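Local coordinates for protein transferrin (Manduca sexta, PDB 6WB6) that binds a single ferric ion per molecule together with a carbonate anion and transports iron as a secreted insect transferrin, at residues Phe72-Glu77 / Gly275-Asn280; Gln76-Asp81 / His319-Asn324; Pro87-Ala92 / Arg271-Leu276. One frame throughout, in Å; residues are numbered along the deposited sequence.

Interaction 1 of 3, residues Phe72-Glu77 / Gly275-Asn280; sequences FVVFQE and GLIGHN
The Phe75 ring takes Leu276 O over one face, while Gly278 N lies in the ring plane at its edge, 3.6 Å from Phe75 CE2. Its CZ also meets Leu276 CB at 3.8 Å. This position follows from the first torsion: with chi1 at 65°, CG sits between the backbone N and carbonyl carbon, and the ring lies against the opposing strand. The second ring, Phe72, has Gly278 O at its edge, and Phe72 CB meets Ile277 CD1 at 3.6 Å. Beyond Phe75, Gln76 and Leu276 run side by side, with Gln76 CB 3.7 Å from Leu276 CD1; the amide beyond is held by Asp323. Cutting Phe75 back to an alanine would probably open a gap beside Leu276 CB and take away the ring that Leu276 O faces and Gly278 N borders.

The backbones pair antiparallel. Val73 and Gly278 exchange two bonds, Val73 N to Gly278 O at 2.7 Å and Gly278 N to Val73 O at 3.0 Å. Leu276 N then donates to Gln76 O at 2.9 Å, but Phe75 N reaches Leu276 O only weakly, at 3.3 Å. Between the Val74–Ile277 and Gln76–Leu276 pairs the register slips by one residue, with Phe75 as the extra residue. This defines a beta bulge between the two central strands of a four-stranded antiparallel sheet in the iron-binding half of the transferrin.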
loop_
_atom_site.group_PDB
_atom_site.type_symbol
_atom_site.label_atom_id
_atom_site.label_comp_id
_atom_site.label_asym_id
_atom_site.label_seq_id
_atom_site.Cartn_x
_atom_site.Cartn_y
_atom_site.Cartn_z
ATOM N N PHE A 72 11.320 23.691 -10.659
ATOM C CA PHE A 72 10.614 23.849 -9.395
ATOM C C PHE A 72 11.403 24.712 -8.431
ATOM O O PHE A 72 12.623 24.863 -8.541
ATOM C CB PHE A 72 10.367 22.500 -8.728
ATOM C CG PHE A 72 9.406 21.639 -9.453
ATOM C CD1 PHE A 72 8.064 21.934 -9.441
ATOM C CD2 PHE A 72 9.828 20.514 -10.107
ATOM C CE1 PHE A 72 7.162 21.141 -10.080
ATOM C CE2 PHE A 72 8.928 19.719 -10.770
ATOM C CZ PHE A 72 7.582 20.036 -10.750
ATOM N N VAL A 73 10.692 25.259 -7.451
ATOM C CA VAL A 73 11.317 25.994 -6.361
ATOM C C VAL A 73 10.512 25.720 -5.106
ATOM O O VAL A 73 9.290 25.884 -5.102
ATOM C CB VAL A 73 11.376 27.509 -6.642
ATOM C CG1 VAL A 73 9.965 28.077 -6.853
ATOM C CG2 VAL A 73 12.060 28.226 -5.500
ATOM N N VAL A 74 11.179 25.252 -4.060
ATOM C CA VAL A 74 10.552 25.176 -2.745
ATOM C C VAL A 74 10.605 26.569 -2.139
ATOM O O VAL A 74 11.664 27.018 -1.709
ATOM C CB VAL A 74 11.235 24.147 -1.842
ATOM C CG1 VAL A 74 10.644 24.218 -0.432
ATOM C CG2 VAL A 74 11.062 22.741 -2.449
ATOM N N PHE A 75 9.455 27.254 -2.101
ATOM C CA PHE A 75 9.393 28.633 -1.633
ATOM C C PHE A 75 8.702 28.768 -0.287
ATOM O O PHE A 75 8.549 29.887 0.201
ATOM C CB PHE A 75 8.680 29.521 -2.672
ATOM C CG PHE A 75 7.234 29.174 -2.867
ATOM C CD1 PHE A 75 6.257 29.757 -2.089
ATOM C CD2 PHE A 75 6.853 28.249 -3.833
ATOM C CE1 PHE A 75 4.939 29.443 -2.264
ATOM C CE2 PHE A 75 5.524 27.919 -4.003
ATOM C CZ PHE A 75 4.568 28.527 -3.217
ATOM N N GLN A 76 8.265 27.668 0.315
ATOM C CA GLN A 76 7.540 27.733 1.577
ATOM C C GLN A 76 7.792 26.483 2.402
ATOM O O GLN A 76 7.676 25.363 1.885
ATOM C CB GLN A 76 6.038 27.887 1.328
ATOM C CG GLN A 76 5.286 28.429 2.515
ATOM C CD GLN A 76 5.169 29.911 2.431
ATOM O OE1 GLN A 76 4.073 30.448 2.270
ATOM N NE2 GLN A 76 6.304 30.594 2.501
ATOM N N GLU A 77 8.109 26.676 3.681
ATOM C CA GLU A 77 8.265 25.579 4.631
ATOM C C GLU A 77 7.134 25.612 5.647
ATOM O O GLU A 77 6.785 26.676 6.174
ATOM C CB GLU A 77 9.606 25.654 5.370
ATOM C CG GLU A 77 10.795 25.257 4.541
ATOM C CD GLU A 77 12.098 25.498 5.264
ATOM O OE1 GLU A 77 13.069 25.893 4.606
ATOM O OE2 GLU A 77 12.144 25.317 6.497
ATOM N N GLY A 275 6.348 21.479 2.800
ATOM C CA GLY A 275 6.010 22.837 2.418
ATOM C C GLY A 275 5.317 22.926 1.075
ATOM O O GLY A 275 4.554 22.033 0.703
ATOM N N LEU A 276 5.562 24.010 0.348
ATOM C CA LEU A 276 4.940 24.250 -0.947
ATOM C C LEU A 276 6.024 24.332 -2.004
ATOM O O LEU A 276 7.085 24.923 -1.774
ATOM C CB LEU A 276 4.130 25.547 -0.976
ATOM C CG LEU A 276 3.091 25.757 0.117
ATOM C CD1 LEU A 276 2.654 27.232 0.127
ATOM C CD2 LEU A 276 1.929 24.799 -0.130
ATOM N N ILE A 277 5.744 23.741 -3.152
ATOM C CA ILE A 277 6.626 23.773 -4.304
ATOM C C ILE A 277 5.875 24.479 -5.430
ATOM O O ILE A 277 4.655 24.342 -5.553
ATOM C CB ILE A 277 7.052 22.333 -4.681
ATOM C CG1 ILE A 277 8.404 22.310 -5.418
ATOM C CG2 ILE A 277 5.951 21.660 -5.471
ATOM C CD1 ILE A 277 8.856 20.899 -5.874
ATOM N N GLY A 278 6.591 25.263 -6.227
ATOM C CA GLY A 278 5.992 25.880 -7.394
ATOM C C GLY A 278 7.001 26.027 -8.512
ATOM O O GLY A 278 8.204 25.821 -8.329
ATOM N N HIS A 279 6.496 26.376 -9.694
ATOM C CA HIS A 279 7.408 26.602 -10.793
ATOM C C HIS A 279 8.148 27.913 -10.596
ATOM O O HIS A 279 7.763 28.771 -9.800
ATOM C CB HIS A 279 6.682 26.595 -12.128
ATOM C CG HIS A 279 5.561 27.577 -12.219
ATOM N ND1 HIS A 279 5.765 28.929 -12.368
ATOM C CD2 HIS A 279 4.222 27.396 -12.194
ATOM C CE1 HIS A 279 4.595 29.542 -12.418
ATOM N NE2 HIS A 279 3.642 28.635 -12.316
ATOM N N ASN A 280 9.245 28.049 -11.328
ATOM C CA ASN A 280 10.164 29.152 -11.095
ATOM C C ASN A 280 9.503 30.500 -11.368
ATOM O O ASN A 280 9.889 31.510 -10.768
ATOM C CB ASN A 280 11.409 28.958 -11.960
ATOM C CG ASN A 280 12.488 29.944 -11.657
ATOM O OD1 ASN A 280 13.017 29.979 -10.545
ATOM N ND2 ASN A 280 12.851 30.750 -12.653
#

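Interaction 2 of 3, residues Gln76-Asp81 / His319-Asn324; sequences QEYRTD and HHVADN
Gln76 NE2 donates to Asp323 OD1 at 2.7 Å, approaching the anti lone pair of the carboxylate, with the amide and carboxylate planes turned 33° apart. The bend of the Gln76 chain at chi2 (93°) carries its amide over to that acceptor. Four backbone bonds join the strands: Glu77 and Ala322 exchange a pair, of which Ala322 N to Glu77 O is almost straight (179° at the hydrogen), and Arg79 and His320 exchange another, Arg79 N reaching His320 O at 2.7 Å. His319 and His320 both face Arg79, a classic beta bulge.

On the face shared by Glu77, Arg79, His320 and Ala322, Arg79 grips Glu77 side-on in a salt bridge: NE and NH2 converge on Glu77 OE2, the latter at 2.7 Å, both from one face of the carboxylate. The acceptor lies in the guanidinium plane, so two bonds fix the rotation of that flat group. Ala322 CB lies over one face of the guanidinium and touches Arg79 CD at 3.5 Å. Farther along, His320 ND1 makes a weak bond of 3.4 Å to Asp81 OD1, which lies at the edge of the imidazole. Water 1 accepts from His319 N at 2.8 Å and is weakly bonded to Asp81.

The opposite face, which carries the Gln76–Asp323 bond, also packs through apolar groups: Val321 CG1 meets Gln76 CD, and Val321 CG2 lies 4.1 Å from Tyr78 CE1.

Helix 286-300 covers this second face, through Val293 on Tyr78 and Lys294 and Ala297 on Val321; Tyr78 OH is hydrogen-bonded to Leu312 O. Strand 320-327 is one of the two edge strands of the four-stranded sheet, while strand 275-279 pairs with the other edge of strand 72-79.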
loop_
_atom_site.group_PDB
_atom_site.type_symbol
_atom_site.label_atom_id
_atom_site.label_comp_id
_atom_site.label_asym_id
_atom_site.label_seq_id
_atom_site.Cartn_x
_atom_site.Cartn_y
_atom_site.Cartn_z
ATOM N N GLN A 76 8.265 27.668 0.315
ATOM C CA GLN A 76 7.540 27.733 1.577
ATOM C C GLN A 76 7.792 26.483 2.402
ATOM O O GLN A 76 7.676 25.363 1.885
ATOM C CB GLN A 76 6.038 27.887 1.328
ATOM C CG GLN A 76 5.286 28.429 2.515
ATOM C CD GLN A 76 5.169 29.911 2.431
ATOM O OE1 GLN A 76 4.073 30.448 2.270
ATOM N NE2 GLN A 76 6.304 30.594 2.501
ATOM N N GLU A 77 8.109 26.676 3.681
ATOM C CA GLU A 77 8.265 25.579 4.631
ATOM C C GLU A 77 7.134 25.612 5.647
ATOM O O GLU A 77 6.785 26.676 6.174
ATOM C CB GLU A 77 9.606 25.654 5.370
ATOM C CG GLU A 77 10.795 25.257 4.541
ATOM C CD GLU A 77 12.098 25.498 5.264
ATOM O OE1 GLU A 77 13.069 25.893 4.606
ATOM O OE2 GLU A 77 12.144 25.317 6.497
ATOM N N TYR A 78 6.562 24.450 5.904
ATOM C CA TYR A 78 5.638 24.245 7.012
ATOM C C TYR A 78 6.411 23.745 8.230
ATOM O O TYR A 78 7.042 22.680 8.183
ATOM C CB TYR A 78 4.565 23.231 6.624
ATOM C CG TYR A 78 3.598 23.679 5.546
ATOM C CD1 TYR A 78 3.502 25.021 5.177
ATOM C CD2 TYR A 78 2.782 22.758 4.901
ATOM C CE1 TYR A 78 2.612 25.429 4.200
ATOM C CE2 TYR A 78 1.880 23.157 3.924
ATOM C CZ TYR A 78 1.807 24.489 3.573
ATOM O OH TYR A 78 0.918 24.906 2.605
ATOM N N ARG A 79 6.359 24.503 9.319
ATOM C CA ARG A 79 7.117 24.200 10.519
ATOM C C ARG A 79 6.154 24.064 11.697
ATOM O O ARG A 79 4.942 24.162 11.542
ATOM C CB ARG A 79 8.167 25.287 10.757
ATOM C CG ARG A 79 9.067 25.496 9.554
ATOM C CD ARG A 79 10.127 26.528 9.842
ATOM N NE ARG A 79 11.192 26.522 8.849
ATOM C CZ ARG A 79 12.199 27.387 8.863
ATOM N NH1 ARG A 79 12.275 28.316 9.805
ATOM N NH2 ARG A 79 13.133 27.325 7.956
ATOM N N THR A 80 6.702 23.821 12.884
ATOM C CA THR A 80 5.891 23.756 14.090
ATOM C C THR A 80 5.970 25.091 14.813
ATOM O O THR A 80 6.925 25.853 14.652
ATOM C CB THR A 80 6.364 22.657 15.034
ATOM O OG1 THR A 80 7.748 22.873 15.302
ATOM C CG2 THR A 80 6.126 21.259 14.443
ATOM N N ASP A 81 4.954 25.355 15.635
ATOM C CA ASP A 81 5.015 26.509 16.524
ATOM C C ASP A 81 6.046 26.294 17.617
ATOM O O ASP A 81 6.627 27.263 18.112
ATOM C CB ASP A 81 3.625 26.781 17.094
ATOM C CG ASP A 81 2.709 27.457 16.071
ATOM O OD1 ASP A 81 3.125 28.470 15.466
ATOM O OD2 ASP A 81 1.585 26.978 15.855
ATOM N N HIS A 319 1.862 23.692 11.245
ATOM C CA HIS A 319 1.228 24.717 10.424
ATOM C C HIS A 319 1.804 26.106 10.646
ATOM O O HIS A 319 1.117 27.086 10.348
ATOM C CB HIS A 319 -0.281 24.783 10.656
ATOM C CG HIS A 319 -0.666 25.119 12.062
ATOM N ND1 HIS A 319 -1.031 24.162 12.984
ATOM C CD2 HIS A 319 -0.757 26.309 12.698
ATOM C CE1 HIS A 319 -1.331 24.750 14.128
ATOM N NE2 HIS A 319 -1.173 26.053 13.981
ATOM N N HIS A 320 3.035 26.219 11.132
ATOM C CA HIS A 320 3.729 27.498 11.133
ATOM C C HIS A 320 4.366 27.685 9.763
ATOM O O HIS A 320 5.337 27.007 9.413
ATOM C CB HIS A 320 4.782 27.576 12.232
ATOM C CG HIS A 320 5.476 28.904 12.284
ATOM N ND1 HIS A 320 5.007 29.957 13.039
ATOM C CD2 HIS A 320 6.578 29.362 11.643
ATOM C CE1 HIS A 320 5.796 31.004 12.867
ATOM N NE2 HIS A 320 6.766 30.665 12.038
ATOM N N VAL A 321 3.807 28.575 8.974
ATOM C CA VAL A 321 4.331 28.831 7.642
ATOM C C VAL A 321 5.531 29.754 7.790
ATOM O O VAL A 321 5.426 30.829 8.384
ATOM C CB VAL A 321 3.244 29.437 6.750
ATOM C CG1 VAL A 321 3.736 29.656 5.320
ATOM C CG2 VAL A 321 2.040 28.521 6.769
ATOM N N ALA A 322 6.685 29.308 7.306
ATOM C CA ALA A 322 7.912 30.091 7.328
ATOM C C ALA A 322 8.392 30.330 5.905
ATOM O O ALA A 322 8.505 29.378 5.119
ATOM C CB ALA A 322 8.993 29.368 8.116
ATOM N N ASP A 323 8.679 31.590 5.571
ATOM C CA ASP A 323 9.273 31.887 4.268
ATOM C C ASP A 323 10.754 31.561 4.354
ATOM O O ASP A 323 11.419 31.919 5.332
ATOM C CB ASP A 323 9.099 33.351 3.838
ATOM C CG ASP A 323 7.651 33.821 3.849
ATOM O OD1 ASP A 323 6.766 33.134 3.280
ATOM O OD2 ASP A 323 7.412 34.909 4.424
ATOM N N ASN A 324 11.266 30.883 3.339
ATOM C CA ASN A 324 12.668 30.529 3.274
ATOM C C ASN A 324 13.327 31.334 2.172
ATOM O O ASN A 324 12.687 32.098 1.451
ATOM C CB ASN A 324 12.844 29.025 3.038
ATOM C CG ASN A 324 11.817 28.469 2.072
ATOM O OD1 ASN A 324 10.627 28.747 2.209
ATOM N ND2 ASN A 324 12.266 27.680 1.093
HETATM O O HOH W 1 2.381 24.510 13.881
#

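Interaction 3 of 3, residues Pro87-Ala92 / Arg271-Leu276; sequences PFRYEA and RPWQGL. With FE (Fe (III) ion), chain E.
Arg89 lays its guanidinium flat on that of Arg271, centres 3.9 Å apart and planes 13° from parallel, as the two extended chains run side by side. The contact belongs to the iron and carbonate site of the transferrin fold: Tyr90 binds the ferric ion, and both Tyr90 and Arg271 line a carbonate pocket.

The main chains meet in a short antiparallel pair. Arg271 N donates to Tyr90 O at 2.8 Å, and Tyr90 N returns a longer bond of 3.3 Å to Arg271 O. Arg89 and Tyr90 both face Arg271, which makes this a classic beta bulge. Holding CG anti to the backbone N (chi1 -176°), Arg89 extends alongside Arg271.

Trp273 receives the base of the same arginine. Arg89 CA stands over its six-membered ring, 3.3 Å from the centroid and only 7° off the normal, a CH-pi contact; Phe88 C lies over the same ring system nearer its rim. The indole NE1 is hydrogen-bonded to Ala86 O. Two waters join the segments: water 2 links Pro87 O to Trp273 N, and water 3 links Arg89 NH1 to Pro272 O.

Arg271 CB rests over one face of the Tyr90 ring. Tyr204 also binds the metal, and Gln274 NE2 is hydrogen-bonded to OD1 of Asp57, a residue predicted to bind iron. At the phenolic end, Tyr90 OH binds the iron(III) ion at 2.2 Å and accepts from Arg271 NH1 at 2.6 Å.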
loop_
_atom_site.group_PDB
_atom_site.type_symbol
_atom_site.label_atom_id
_atom_site.label_comp_id
_atom_site.label_asym_id
_atom_site.label_seq_id
_atom_site.Cartn_x
_atom_site.Cartn_y
_atom_site.Cartn_z
ATOM N N PRO A 87 15.650 24.730 10.962
ATOM C CA PRO A 87 15.704 24.502 9.508
ATOM C C PRO A 87 15.051 23.209 9.063
ATOM O O PRO A 87 14.620 23.130 7.911
ATOM C CB PRO A 87 17.211 24.484 9.212
ATOM C CG PRO A 87 17.821 24.099 10.507
ATOM C CD PRO A 87 16.990 24.690 11.567
ATOM N N PHE A 88 14.941 22.221 9.945
ATOM C CA PHE A 88 14.481 20.883 9.612
ATOM C C PHE A 88 13.358 20.455 10.546
ATOM O O PHE A 88 13.279 20.884 11.709
ATOM C CB PHE A 88 15.624 19.839 9.723
ATOM C CG PHE A 88 16.884 20.237 9.014
ATOM C CD1 PHE A 88 16.901 20.379 7.645
ATOM C CD2 PHE A 88 18.062 20.450 9.719
ATOM C CE1 PHE A 88 18.062 20.742 6.989
ATOM C CE2 PHE A 88 19.219 20.807 9.063
ATOM C CZ PHE A 88 19.220 20.964 7.697
ATOM N N ARG A 89 12.479 19.603 10.018
ATOM C CA ARG A 89 11.441 19.015 10.840
ATOM C C ARG A 89 12.040 18.331 12.063
ATOM O O ARG A 89 11.526 18.456 13.187
ATOM C CB ARG A 89 10.634 18.017 10.025
ATOM C CG ARG A 89 9.455 17.442 10.815
ATOM C CD ARG A 89 8.639 16.638 9.906
ATOM N NE ARG A 89 7.621 15.833 10.561
ATOM C CZ ARG A 89 6.642 15.238 9.897
ATOM N NH1 ARG A 89 6.598 15.364 8.573
ATOM N NH2 ARG A 89 5.740 14.494 10.535
ATOM N N TYR A 90 13.085 17.542 11.867
ATOM C CA TYR A 90 13.775 16.885 13.012
ATOM C C TYR A 90 15.118 16.337 12.587
ATOM O O TYR A 90 15.255 15.864 11.532
ATOM C CB TYR A 90 13.040 15.775 13.766
ATOM C CG TYR A 90 12.347 14.696 12.989
ATOM C CD1 TYR A 90 13.075 13.686 12.405
ATOM C CD2 TYR A 90 10.971 14.637 12.920
ATOM C CE1 TYR A 90 12.460 12.661 11.731
ATOM C CE2 TYR A 90 10.336 13.617 12.259
ATOM C CZ TYR A 90 11.091 12.643 11.650
ATOM O OH TYR A 90 10.506 11.650 11.004
ATOM N N GLU A 91 16.057 16.490 13.475
ATOM C CA GLU A 91 17.400 15.988 13.287
ATOM C C GLU A 91 17.526 14.612 13.909
ATOM O O GLU A 91 17.048 14.373 15.026
ATOM C CB GLU A 91 18.414 16.928 13.920
ATOM C CG GLU A 91 18.391 18.312 13.302
ATOM C CD GLU A 91 19.018 19.307 14.231
ATOM O OE1 GLU A 91 18.337 19.682 15.210
ATOM O OE2 GLU A 91 20.202 19.650 14.023
ATOM N N ALA A 92 18.180 13.721 13.169
ATOM C CA ALA A 92 18.417 12.355 13.596
ATOM C C ALA A 92 19.684 12.340 14.423
ATOM O O ALA A 92 20.679 12.959 14.057
ATOM C CB ALA A 92 18.560 11.416 12.389
ATOM N N ARG A 271 15.221 15.052 8.815
ATOM C CA ARG A 271 14.042 15.045 7.968
ATOM C C ARG A 271 13.648 16.485 7.662
ATOM O O ARG A 271 13.395 17.263 8.597
ATOM C CB ARG A 271 12.909 14.311 8.634
ATOM C CG ARG A 271 11.724 14.128 7.752
ATOM C CD ARG A 271 10.730 13.326 8.493
ATOM N NE ARG A 271 9.586 12.982 7.672
ATOM C CZ ARG A 271 8.542 12.311 8.134
ATOM N NH1 ARG A 271 8.513 11.896 9.401
ATOM N NH2 ARG A 271 7.535 12.059 7.335
ATOM N N PRO A 272 13.635 16.897 6.400
ATOM C CA PRO A 272 13.261 18.273 6.091
ATOM C C PRO A 272 11.782 18.487 6.334
ATOM O O PRO A 272 10.987 17.545 6.324
ATOM C CB PRO A 272 13.596 18.414 4.600
ATOM C CG PRO A 272 14.342 17.155 4.221
ATOM C CD PRO A 272 13.840 16.118 5.159
ATOM N N TRP A 273 11.435 19.744 6.590
ATOM C CA TRP A 273 10.039 20.144 6.681
ATOM C C TRP A 273 9.326 19.922 5.364
ATOM O O TRP A 273 9.909 20.052 4.288
ATOM C CB TRP A 273 9.918 21.621 7.000
ATOM C CG TRP A 273 10.409 22.068 8.333
ATOM C CD1 TRP A 273 11.468 22.872 8.568
ATOM C CD2 TRP A 273 9.823 21.780 9.606
ATOM N NE1 TRP A 273 11.595 23.108 9.911
ATOM C CE2 TRP A 273 10.594 22.447 10.575
ATOM C CE3 TRP A 273 8.730 21.014 10.021
ATOM C CZ2 TRP A 273 10.307 22.379 11.942
ATOM C CZ3 TRP A 273 8.443 20.941 11.391
ATOM C CH2 TRP A 273 9.232 21.623 12.332
ATOM N N GLN A 274 8.029 19.677 5.460
ATOM C CA GLN A 274 7.173 19.778 4.300
ATOM C C GLN A 274 6.966 21.245 3.955
ATOM O O GLN A 274 7.323 22.152 4.722
ATOM C CB GLN A 274 5.812 19.152 4.555
ATOM C CG GLN A 274 5.814 17.848 5.269
ATOM C CD GLN A 274 4.612 17.752 6.150
ATOM O OE1 GLN A 274 4.394 18.612 6.993
ATOM N NE2 GLN A 274 3.796 16.733 5.932
ATOM N N GLY A 275 6.348 21.479 2.800
ATOM C CA GLY A 275 6.010 22.837 2.418
ATOM C C GLY A 275 5.317 22.926 1.075
ATOM O O GLY A 275 4.554 22.033 0.703
ATOM N N LEU A 276 5.562 24.010 0.348
ATOM C CA LEU A 276 4.940 24.250 -0.947
ATOM C C LEU A 276 6.024 24.332 -2.004
ATOM O O LEU A 276 7.085 24.923 -1.774
ATOM C CB LEU A 276 4.130 25.547 -0.976
ATOM C CG LEU A 276 3.091 25.757 0.117
ATOM C CD1 LEU A 276 2.654 27.232 0.127
ATOM C CD2 LEU A 276 1.929 24.799 -0.130
HETATM FE FE FE E . 9.983 9.959 12.277
HETATM O O HOH W 2 13.848 21.433 5.806
HETATM O O HOH W 3 8.588 16.026 6.513
#

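Interactions 1 and 2 both use strand 72-79, which lies between strands 275-279 and 320-327; the two contacts share Gln76 and Glu77. Interaction 1 is the core contact: eleven of its twelve touching residues are buried, and its side chains meet mainly through apolar packing. Interaction 2, at an edge strand of the sheet, is partly buried and carries a salt bridge, histidines and water. Interaction 3 leaves this sheet, linking strand 269-271 and the loop before strand 275-279 with strand 90-97 of the mixed sheet; also partly buried, it alone includes a metal bond. Tyr78 N and Gln274 O, 2.7 Å apart, connect interactions 2 and 3.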